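Local structure of glycosyl transferases group 1 family protein (Francisella tularensis subsp. tularensis, 5I45) at residues Lys78-Glu81 and Gln82-Lys85; Tyr189-Thr193 and Thr194-Ile198; Ala50-Val53 and Thr54-Tyr58. The protein probably transfers sugar residues as a group 1 glycosyltransferase of the GT-B type, the chain here being its C-terminal domain. All blocks are in the same frame, centred on the assembly; numbering follows the deposited sequence.

Contact 1: residues Lys78-Glu81 and Gln82-Lys85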
ATOM      1  N   LYS A  78       0.195  -7.753  17.647  1.00 14.54           N
ATOM      2  CA  LYS A  78       0.899  -8.990  18.018  1.00 16.36           C
ATOM      3  C   LYS A  78       0.344 -10.219  17.279  1.00 15.27           C
ATOM      4  O   LYS A  78       1.108 -11.100  16.829  1.00 15.73           O
ATOM      5  CB  LYS A  78       0.820  -9.220  19.514  1.00 19.65           C
ATOM      6  CG  LYS A  78       1.868  -8.483  20.323  1.00 23.21           C
ATOM      7  CD  LYS A  78       1.754  -8.737  21.831  1.00 26.23           C
ATOM      8  CE  LYS A  78       1.473 -10.189  22.225  1.00 28.02           C
ATOM      9  NZ  LYS A  78       0.028 -10.630  22.164  1.00 28.08           N
ATOM     10  N   GLU A  79      -0.985 -10.276  17.146  1.00 14.55           N
ATOM     11  CA  GLU A  79      -1.607 -11.398  16.430  1.00 14.90           C
ATOM     12  C   GLU A  79      -1.190 -11.364  14.968  1.00 13.39           C
ATOM     13  O   GLU A  79      -0.937 -12.397  14.384  1.00 14.13           O
ATOM     14  CB  GLU A  79      -3.136 -11.383  16.575  1.00 15.74           C
ATOM     15  CG  GLU A  79      -3.951 -12.280  15.638  1.00 17.46           C
ATOM     16  CD  GLU A  79      -3.908 -13.786  15.915  1.00 20.21           C
ATOM     17  OE1 GLU A  79      -3.170 -14.205  16.842  1.00 21.60           O
ATOM     18  OE2 GLU A  79      -4.629 -14.580  15.202  1.00 21.71           O
ATOM     19  N   LEU A  80      -1.159 -10.181  14.359  1.00 12.33           N
ATOM     20  CA  LEU A  80      -0.693 -10.099  12.972  1.00 11.82           C
ATOM     21  C   LEU A  80       0.760 -10.571  12.820  1.00 11.99           C
ATOM     22  O   LEU A  80       1.086 -11.310  11.888  1.00 11.89           O
ATOM     23  CB  LEU A  80      -0.856  -8.686  12.451  1.00 11.72           C
ATOM     24  CG  LEU A  80      -2.292  -8.178  12.401  1.00 12.58           C
ATOM     25  CD1 LEU A  80      -2.241  -6.760  11.840  1.00 12.92           C
ATOM     26  CD2 LEU A  80      -3.214  -9.067  11.612  1.00 13.28           C
ATOM     27  N   GLU A  81       1.609 -10.154  13.747  1.00 12.57           N
ATOM     28  CA  GLU A  81       3.027 -10.584  13.720  1.00 14.30           C
ATOM     29  C   GLU A  81       3.139 -12.093  13.848  1.00 15.32           C
ATOM     30  O   GLU A  81       3.951 -12.710  13.155  1.00 14.87           O
ATOM     31  CB  GLU A  81       3.835  -9.877  14.796  1.00 16.51           C
ATOM     32  CG  GLU A  81       4.016  -8.402  14.511  1.00 18.51           C
ATOM     33  CD  GLU A  81       4.447  -7.598  15.720  1.00 22.11           C
ATOM     34  OE1 GLU A  81       4.269  -8.047  16.874  1.00 25.93           O
ATOM     35  OE2 GLU A  81       4.955  -6.481  15.521  1.00 26.81           O
ATOM     36  N   GLN A  82       2.315 -12.685  14.713  1.00 15.94           N
ATOM     37  CA  GLN A  82       2.257 -14.143  14.845  1.00 18.21           C
ATOM     38  C   GLN A  82       1.827 -14.823  13.577  1.00 17.12           C
ATOM     39  O   GLN A  82       2.380 -15.867  13.221  1.00 18.18           O
ATOM     40  CB  GLN A  82       1.281 -14.592  15.973  1.00 20.75           C
ATOM     41  CG  GLN A  82       0.972 -16.105  16.053  1.00 24.25           C
ATOM     42  CD  GLN A  82      -0.109 -16.645  15.097  1.00 25.13           C
ATOM     43  OE1 GLN A  82       0.033 -17.759  14.561  1.00 29.72           O
ATOM     44  NE2 GLN A  82      -1.178 -15.878  14.883  1.00 25.55           N
ATOM     45  N   LYS A  83       0.807 -14.296  12.914  1.00 15.70           N
ATOM     46  CA  LYS A  83       0.330 -14.905  11.672  1.00 15.94           C
ATOM     47  C   LYS A  83       1.470 -14.957  10.661  1.00 14.73           C
ATOM     48  O   LYS A  83       1.663 -15.938   9.976  1.00 15.03           O
ATOM     49  CB  LYS A  83      -0.842 -14.123  11.051  1.00 16.94           C
ATOM     50  CG  LYS A  83      -2.182 -14.224  11.736  1.00 20.02           C
ATOM     51  CD  LYS A  83      -3.219 -13.454  10.928  1.00 21.45           C
ATOM     52  CE  LYS A  83      -4.558 -13.404  11.618  1.00 23.76           C
ATOM     53  NZ  LYS A  83      -5.164 -14.743  11.768  1.00 26.05           N
ATOM     54  N   VAL A  84       2.216 -13.865  10.546  1.00 12.70           N
ATOM     55  CA  VAL A  84       3.356 -13.809   9.632  1.00 12.34           C
ATOM     56  C   VAL A  84       4.433 -14.842   9.986  1.00 13.25           C
ATOM     57  O   VAL A  84       4.935 -15.545   9.109  1.00 12.89           O
ATOM     58  CB  VAL A  84       3.950 -12.389   9.620  1.00 11.66           C
ATOM     59  CG1 VAL A  84       5.243 -12.355   8.835  1.00 11.77           C
ATOM     60  CG2 VAL A  84       2.961 -11.379   9.028  1.00 11.27           C
ATOM     61  N   LYS A  85       4.766 -14.908  11.276  1.00 14.47           N
ATOM     62  CA  LYS A  85       5.810 -15.837  11.743  1.00 17.46           C
ATOM     63  C   LYS A  85       5.367 -17.274  11.514  1.00 18.47           C
ATOM     64  O   LYS A  85       6.142 -18.104  11.030  1.00 19.04           O
ATOM     65  CB  LYS A  85       6.118 -15.617  13.232  1.00 20.01           C
ATOM     66  CG  LYS A  85       7.286 -16.452  13.736  1.00 23.91           C
ATOM     67  CD  LYS A  85       7.281 -16.546  15.252  1.00 27.27           C
ATOM     68  CE  LYS A  85       8.339 -17.500  15.801  1.00 30.47           C
ATOM     69  NZ  LYS A  85       9.752 -17.010  15.720  1.00 32.60           N
TER
HETATM   70  O   HOH W   1      -6.842 -13.766  13.918  0.50 16.20           O
HETATM   71  O   HOH W   2      -3.939 -16.703  13.187  0.50 23.66           O
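Glu-79 and Lys-83, one helical turn apart, form a long salt bridge in which OE2 of Glu-79 lies 3.5 Å from NZ of Lys-83, a weak hydrogen bond at best. The glutamate reaches forward along the helix because its chain is bent at CG (chi2 73°), while the lysine runs straight to CE and turns only at its last torsion. Two waters bridge this loose pair. One gives a hydrogen to OE2 of Glu-79 and accepts from NZ of Lys-83; the other does the same, with a distance of 2.7 Å from NZ of Lys-83, and also takes a weak bond from NE2 of Gln-82. The ammonium has a further, distant ion pair with Glu-49 on helix 44-57.

The other carboxylate oxygen, OE1 of Glu-79, receives NE2 of Gln-82 at 3.3 Å in a bent, weak bond. These two side chains run alongside each other, with carboxylate and amide planes turned 36° apart. The carboxylate is held mainly through water, with weak direct contacts to Lys-83 and Gln-82, which probably stabilise its charge.

Backbone bonds are regular, as from Lys-83 N to Glu-79 O at 3.0 Å. On the buried side, Leu-80 and Val-84 pack against helix 44-57 and strand 93-96. This i to i+3 and i+4 pairing runs along the flank of helix 74-86 bordering helix 44-57, within the beta-alpha-beta unit of strand 61-66, helix 74-86 and strand 93-96.

Contact 2: residues Tyr189-Thr193 and Thr194-Ile198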
ATOM      1  N   TYR A 189      -1.695   8.382 -11.635  1.00  9.32           N
ATOM      2  CA  TYR A 189      -0.894   9.609 -11.556  1.00  9.32           C
ATOM      3  C   TYR A 189      -1.490  10.727 -12.443  1.00 10.21           C
ATOM      4  O   TYR A 189      -1.643  11.861 -11.979  1.00 10.36           O
ATOM      5  CB  TYR A 189       0.552   9.293 -11.966  1.00  9.26           C
ATOM      6  CG  TYR A 189       1.395  10.514 -12.090  1.00  9.67           C
ATOM      7  CD1 TYR A 189       1.459  11.234 -13.291  1.00 10.20           C
ATOM      8  CD2 TYR A 189       2.084  11.012 -10.987  1.00 10.08           C
ATOM      9  CE1 TYR A 189       2.192  12.388 -13.387  1.00 10.76           C
ATOM     10  CE2 TYR A 189       2.835  12.151 -11.074  1.00 10.44           C
ATOM     11  CZ  TYR A 189       2.863  12.866 -12.285  1.00 10.87           C
ATOM     12  OH  TYR A 189       3.578  14.028 -12.396  1.00 11.45           O
ATOM     13  N   ASP A 190      -1.828  10.375 -13.681  1.00 10.73           N
ATOM     14  CA  ASP A 190      -2.379  11.360 -14.614  1.00 12.16           C
ATOM     15  C   ASP A 190      -3.679  11.950 -14.076  1.00 12.55           C
ATOM     16  O   ASP A 190      -3.926  13.133 -14.214  1.00 13.22           O
ATOM     17  CB  ASP A 190      -2.600  10.737 -15.987  1.00 13.61           C
ATOM     18  CG  ASP A 190      -1.300  10.436 -16.716  1.00 14.86           C
ATOM     19  OD1 ASP A 190      -0.243  10.946 -16.310  1.00 17.13           O
ATOM     20  OD2 ASP A 190      -1.307   9.666 -17.693  1.00 18.11           O
ATOM     21  N   LEU A 191      -4.514  11.102 -13.494  1.00 12.47           N
ATOM     22  CA  LEU A 191      -5.759  11.557 -12.941  1.00 13.52           C
ATOM     23  C   LEU A 191      -5.549  12.506 -11.777  1.00 13.48           C
ATOM     24  O   LEU A 191      -6.116  13.587 -11.746  1.00 14.11           O
ATOM     25  CB  LEU A 191      -6.617  10.374 -12.481  1.00 14.58           C
ATOM     26  CG  LEU A 191      -7.881  10.751 -11.705  1.00 16.24           C
ATOM     27  CD1 LEU A 191      -8.866  11.435 -12.616  1.00 17.70           C
ATOM     28  CD2 LEU A 191      -8.497   9.510 -11.101  1.00 17.05           C
ATOM     29  N   VAL A 192      -4.719  12.118 -10.810  0.50 13.30           N
ATOM     30  CA  VAL A 192      -4.604  12.951  -9.614  0.50 13.95           C
ATOM     31  C   VAL A 192      -3.859  14.254  -9.868  0.50 14.42           C
ATOM     32  O   VAL A 192      -4.234  15.294  -9.323  0.50 15.01           O
ATOM     33  CB  VAL A 192      -4.089  12.148  -8.399  0.50 14.16           C
ATOM     34  CG1 VAL A 192      -4.985  10.934  -8.195  0.50 14.34           C
ATOM     35  CG2 VAL A 192      -2.627  11.761  -8.581  0.50 13.75           C
ATOM     36  N   THR A 193      -2.858  14.247 -10.750  1.00 14.32           N
ATOM     37  CA  THR A 193      -2.129  15.489 -11.032  1.00 15.44           C
ATOM     38  C   THR A 193      -2.976  16.468 -11.854  1.00 16.50           C
ATOM     39  O   THR A 193      -2.692  17.672 -11.884  1.00 17.49           O
ATOM     40  CB  THR A 193      -0.772  15.243 -11.713  1.00 15.84           C
ATOM     41  OG1 THR A 193      -0.971  14.476 -12.904  1.00 16.30           O
ATOM     42  CG2 THR A 193       0.165  14.521 -10.779  1.00 16.46           C
ATOM     43  N   THR A 194      -4.042  15.964 -12.483  1.00 16.76           N
ATOM     44  CA  THR A 194      -4.948  16.798 -13.262  1.00 18.59           C
ATOM     45  C   THR A 194      -6.129  17.257 -12.441  1.00 19.80           C
ATOM     46  O   THR A 194      -6.487  18.440 -12.495  1.00 22.33           O
ATOM     47  CB  THR A 194      -5.515  16.029 -14.462  1.00 19.37           C
ATOM     48  OG1 THR A 194      -4.442  15.599 -15.300  1.00 20.84           O
ATOM     49  CG2 THR A 194      -6.490  16.897 -15.278  1.00 21.11           C
ATOM     50  N   LYS A 195      -6.758  16.332 -11.710  1.00 19.77           N
ATOM     51  CA  LYS A 195      -8.026  16.622 -11.036  1.00 22.05           C
ATOM     52  C   LYS A 195      -7.976  16.828  -9.517  1.00 22.37           C
ATOM     53  O   LYS A 195      -8.888  17.432  -8.958  1.00 23.75           O
ATOM     54  CB  LYS A 195      -9.034  15.503 -11.384  1.00 23.90           C
ATOM     55  CG  LYS A 195     -10.418  15.684 -10.774  1.00 27.13           C
ATOM     56  CD  LYS A 195     -11.548  15.142 -11.641  1.00 30.12           C
ATOM     57  CE  LYS A 195     -11.425  13.671 -11.956  1.00 29.84           C
ATOM     58  NZ  LYS A 195     -12.724  13.084 -12.443  1.00 30.61           N
ATOM     59  N   TYR A 196      -6.922  16.362  -8.854  1.00 21.04           N
ATOM     60  CA  TYR A 196      -6.844  16.433  -7.406  1.00 21.94           C
ATOM     61  C   TYR A 196      -5.541  17.107  -6.928  1.00 21.62           C
ATOM     62  O   TYR A 196      -5.059  16.823  -5.838  1.00 24.49           O
ATOM     63  CB  TYR A 196      -6.936  15.020  -6.808  1.00 21.44           C
ATOM     64  CG  TYR A 196      -8.196  14.254  -7.103  1.00 22.34           C
ATOM     65  CD1 TYR A 196      -8.312  13.474  -8.239  1.00 21.88           C
ATOM     66  CD2 TYR A 196      -9.274  14.285  -6.218  1.00 24.70           C
ATOM     67  CE1 TYR A 196      -9.468  12.776  -8.516  1.00 22.93           C
ATOM     68  CE2 TYR A 196     -10.424  13.566  -6.475  1.00 25.35           C
ATOM     69  CZ  TYR A 196     -10.517  12.819  -7.631  1.00 24.46           C
ATOM     70  OH  TYR A 196     -11.669  12.103  -7.901  1.00 26.22           O
ATOM     71  N   LYS A 197      -4.972  17.982  -7.750  1.00 21.63           N
ATOM     72  CA  LYS A 197      -3.748  18.698  -7.405  1.00 21.61           C
ATOM     73  C   LYS A 197      -4.150  19.957  -6.645  1.00 23.10           C
ATOM     74  O   LYS A 197      -5.004  20.708  -7.125  1.00 23.79           O
ATOM     75  CB  LYS A 197      -3.009  19.065  -8.701  1.00 20.94           C
ATOM     76  CG  LYS A 197      -1.683  19.766  -8.520  1.00 21.33           C
ATOM     77  CD  LYS A 197      -1.023  20.082  -9.856  1.00 21.33           C
ATOM     78  CE  LYS A 197       0.082  21.126  -9.666  1.00 21.75           C
ATOM     79  NZ  LYS A 197       0.970  21.326 -10.857  1.00 22.02           N
ATOM     80  N   ILE A 198      -3.564  20.187  -5.466  1.00 24.24           N
ATOM     81  CA  ILE A 198      -3.896  21.384  -4.647  1.00 26.24           C
ATOM     82  C   ILE A 198      -3.518  22.691  -5.357  1.00 27.16           C
ATOM     83  O   ILE A 198      -4.253  23.675  -5.282  1.00 29.15           O
ATOM     84  CB  ILE A 198      -3.237  21.309  -3.251  1.00 28.16           C
ATOM     85  CG1 ILE A 198      -3.888  20.180  -2.449  1.00 28.59           C
ATOM     86  CG2 ILE A 198      -3.358  22.644  -2.503  1.00 29.90           C
ATOM     87  CD1 ILE A 198      -3.211  19.862  -1.140  1.00 30.55           C
TER
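The hydroxyl of Thr-194 gives its hydrogen to the carbonyl of Asp-190, with OG1 of Thr-194 2.7 Å from O of Asp-190 and nearly in line with the C=O bond. That hydroxyl lies beside its own backbone N (chi1 -59°), from where it reaches back one turn; the amide N of Thr-194 makes only a weak bond to the same oxygen. The amide also donates to O of Leu-191, at 3.2 Å and from above the carbonyl plane, whereas Lys-195 N approaches that same oxygen of Leu-191 almost end-on at 2.8 Å. Tyr-196 N continues the series to O of Val-192.

One residue earlier, O of Tyr-189 accepts both the amide and the hydroxyl of Thr-193. OG1 of Thr-193, wedged between its backbone N and carbonyl carbon (chi1 56°), donates to O of Tyr-189 at 2.9 Å, tilted 33° from the carbonyl plane, and its CG2 rests over one face of the Tyr-189 ring, toward the rim.

Packing follows on the other flank. CD1 of Leu-191 presses on CE of Lys-195 at 3.5 Å, tighter than normal for two carbons. The edge of the Tyr-196 ring meets CG of Leu-191 through CE1 at 4.1 Å, and CA of Val-192 also lies at the ring edge. Tyr-196 touches Leu-129 of helix 126-133.

The two threonine hydroxyls thus give the carbonyls of Tyr-189 and Asp-190 extra donors as the regular amide pattern gives out toward Tyr-196, which is consistent with stabilising the helix end.

Contact 3: residues Ala50-Val53 and Thr54-Tyr58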
ATOM      1  N   ALA A  50      -3.739 -11.195   2.938  1.00  9.88           N
ATOM      2  CA  ALA A  50      -3.490 -11.158   1.484  1.00 10.26           C
ATOM      3  C   ALA A  50      -1.991 -11.309   1.184  1.00 10.07           C
ATOM      4  O   ALA A  50      -1.612 -11.995   0.234  1.00 10.61           O
ATOM      5  CB  ALA A  50      -4.013  -9.873   0.873  1.00  9.87           C
ATOM      6  N   ALA A  51      -1.168 -10.639   1.980  1.00  9.92           N
ATOM      7  CA  ALA A  51       0.269 -10.695   1.786  1.00 10.18           C
ATOM      8  C   ALA A  51       0.792 -12.090   2.042  1.00 10.70           C
ATOM      9  O   ALA A  51       1.693 -12.551   1.352  1.00 11.74           O
ATOM     10  CB  ALA A  51       0.988  -9.680   2.675  1.00  9.90           C
ATOM     11  N   ILE A  52       0.225 -12.787   3.022  1.00 11.05           N
ATOM     12  CA  ILE A  52       0.660 -14.146   3.333  1.00 12.06           C
ATOM     13  C   ILE A  52       0.370 -15.087   2.155  1.00 12.75           C
ATOM     14  O   ILE A  52       1.216 -15.905   1.799  1.00 14.59           O
ATOM     15  CB  ILE A  52       0.019 -14.635   4.650  1.00 12.46           C
ATOM     16  CG1 ILE A  52       0.690 -13.923   5.828  1.00 12.46           C
ATOM     17  CG2 ILE A  52       0.112 -16.145   4.792  1.00 13.58           C
ATOM     18  CD1 ILE A  52      -0.014 -14.156   7.137  1.00 13.03           C
ATOM     19  N   VAL A  53      -0.797 -14.964   1.548  1.00 12.75           N
ATOM     20  CA  VAL A  53      -1.144 -15.749   0.369  1.00 13.68           C
ATOM     21  C   VAL A  53      -0.232 -15.377  -0.806  1.00 13.53           C
ATOM     22  O   VAL A  53       0.337 -16.215  -1.484  1.00 14.79           O
ATOM     23  CB  VAL A  53      -2.634 -15.478  -0.004  1.00 14.33           C
ATOM     24  CG1 VAL A  53      -2.988 -15.950  -1.403  1.00 15.44           C
ATOM     25  CG2 VAL A  53      -3.563 -16.088   1.047  1.00 15.09           C
ATOM     26  N   THR A  54      -0.078 -14.078  -1.043  1.00 12.16           N
ATOM     27  CA  THR A  54       0.605 -13.614  -2.240  1.00 12.48           C
ATOM     28  C   THR A  54       2.106 -13.843  -2.212  1.00 12.55           C
ATOM     29  O   THR A  54       2.708 -14.255  -3.209  1.00 13.55           O
ATOM     30  CB  THR A  54       0.305 -12.113  -2.428  1.00 11.83           C
ATOM     31  OG1 THR A  54      -1.110 -11.916  -2.515  1.00 12.33           O
ATOM     32  CG2 THR A  54       0.961 -11.579  -3.667  1.00 12.40           C
ATOM     33  N   LEU A  55       2.719 -13.515  -1.105  1.00 12.71           N
ATOM     34  CA  LEU A  55       4.165 -13.467  -1.059  1.00 13.90           C
ATOM     35  C   LEU A  55       4.823 -14.818  -1.005  1.00 15.47           C
ATOM     36  O   LEU A  55       6.021 -14.912  -1.277  1.00 16.77           O
ATOM     37  CB  LEU A  55       4.641 -12.536   0.037  1.00 13.75           C
ATOM     38  CG  LEU A  55       4.180 -11.105  -0.185  1.00 14.04           C
ATOM     39  CD1 LEU A  55       4.661 -10.234   0.953  1.00 14.53           C
ATOM     40  CD2 LEU A  55       4.642 -10.538  -1.525  1.00 14.92           C
ATOM     41  N   LYS A  56       4.077 -15.868  -0.655  1.00 16.93           N
ATOM     42  CA  LYS A  56       4.616 -17.219  -0.784  1.00 19.44           C
ATOM     43  C   LYS A  56       4.989 -17.466  -2.245  1.00 18.70           C
ATOM     44  O   LYS A  56       5.966 -18.153  -2.553  1.00 20.30           O
ATOM     45  CB  LYS A  56       3.584 -18.251  -0.352  1.00 22.03           C
ATOM     46  CG  LYS A  56       3.369 -18.353   1.142  1.00 24.77           C
ATOM     47  CD  LYS A  56       2.040 -19.040   1.441  1.00 27.75           C
ATOM     48  CE  LYS A  56       1.643 -18.953   2.905  1.00 29.28           C
ATOM     49  NZ  LYS A  56       2.273 -20.032   3.710  1.00 31.84           N
ATOM     50  N   LYS A  57       4.201 -16.898  -3.145  1.00 17.44           N
ATOM     51  CA  LYS A  57       4.380 -17.056  -4.573  1.00 16.99           C
ATOM     52  C   LYS A  57       5.496 -16.185  -5.203  1.00 17.05           C
ATOM     53  O   LYS A  57       6.057 -16.524  -6.239  1.00 18.22           O
ATOM     54  CB  LYS A  57       3.021 -16.766  -5.234  1.00 16.31           C
ATOM     55  CG  LYS A  57       2.986 -17.062  -6.697  1.00 15.82           C
ATOM     56  CD  LYS A  57       1.588 -16.866  -7.285  1.00 14.63           C
ATOM     57  CE  LYS A  57       1.648 -17.100  -8.777  1.00 14.53           C
ATOM     58  NZ  LYS A  57       0.353 -16.701  -9.418  1.00 13.89           N
ATOM     59  N   TYR A  58       5.806 -15.053  -4.572  1.00 16.44           N
ATOM     60  CA  TYR A  58       6.744 -14.078  -5.129  1.00 16.15           C
ATOM     61  C   TYR A  58       7.858 -13.668  -4.171  1.00 16.69           C
ATOM     62  O   TYR A  58       7.765 -12.643  -3.468  1.00 16.25           O
ATOM     63  CB  TYR A  58       5.954 -12.827  -5.509  1.00 15.33           C
ATOM     64  CG  TYR A  58       4.946 -13.059  -6.581  1.00 14.79           C
ATOM     65  CD1 TYR A  58       5.351 -13.301  -7.882  1.00 15.66           C
ATOM     66  CD2 TYR A  58       3.601 -13.013  -6.302  1.00 14.35           C
ATOM     67  CE1 TYR A  58       4.423 -13.504  -8.874  1.00 15.76           C
ATOM     68  CE2 TYR A  58       2.665 -13.210  -7.287  1.00 14.46           C
ATOM     69  CZ  TYR A  58       3.072 -13.455  -8.578  1.00 15.06           C
ATOM     70  OH  TYR A  58       2.106 -13.633  -9.559  1.00 17.12           O
TER
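Lys-56 lies alongside Ile-52, one turn earlier, and the two side chains point the same way. From CB, which is 4.0 Å from O of Ile-52, the lysine chain runs past that carbonyl: CG, CD and CE of Lys-56 each lie about 3.3 Å from O of Ile-52. CG leaves beside the backbone N (chi1 -75°), and the nearly straight run beyond it keeps the methylenes against the oxygen. CE also meets the CG2 methyl of Ile-52 at 3.7 Å, before the last torsion turns NZ aside. The Ile-52 carbonyl is therefore buried under aliphatic carbons, with no hydrogen-bond partner in the model.

The carbonyl of Ala-50 is instead gripped twice by Thr-54: by the amide N at 2.9 Å and by the hydroxyl OG1 at 2.8 Å, the latter coming from above the carbonyl plane. Leu-55 N bonds to O of Ala-51, and CD1 of Leu-55 packs on CB of Ala-51 at 4.1 Å.

Around this last turn of helix 44-57, Ala-51 and Leu-55 face strands 61-66 and 93-96, Ala-50 and Thr-54 meet helix 164-176, and Ile-52 and Lys-56 lie against Leu-89 in the loop after helix 74-86.

Along the chain the order is contact 3, contact 1, contact 2. Contacts 3 and 1 sit on successive helices, 44-57 and 74-86, of consecutive beta-alpha-beta units that share strand 61-66 of the parallel sheet. Their centres are 14 Å apart, and they touch where CD1 of Ile-52 packs 3.7 Å from O of Lys-83. Contact 2, near the C-terminal end of helix 178-195, lies across the chain's centre from both, its own centre about 37 Å from that of contact 1 and 31 Å from that of contact 3. Together they sample two distant flanks of one Rossmann-like domain, the C-terminal half expected of a GT-B glycosyltransferase.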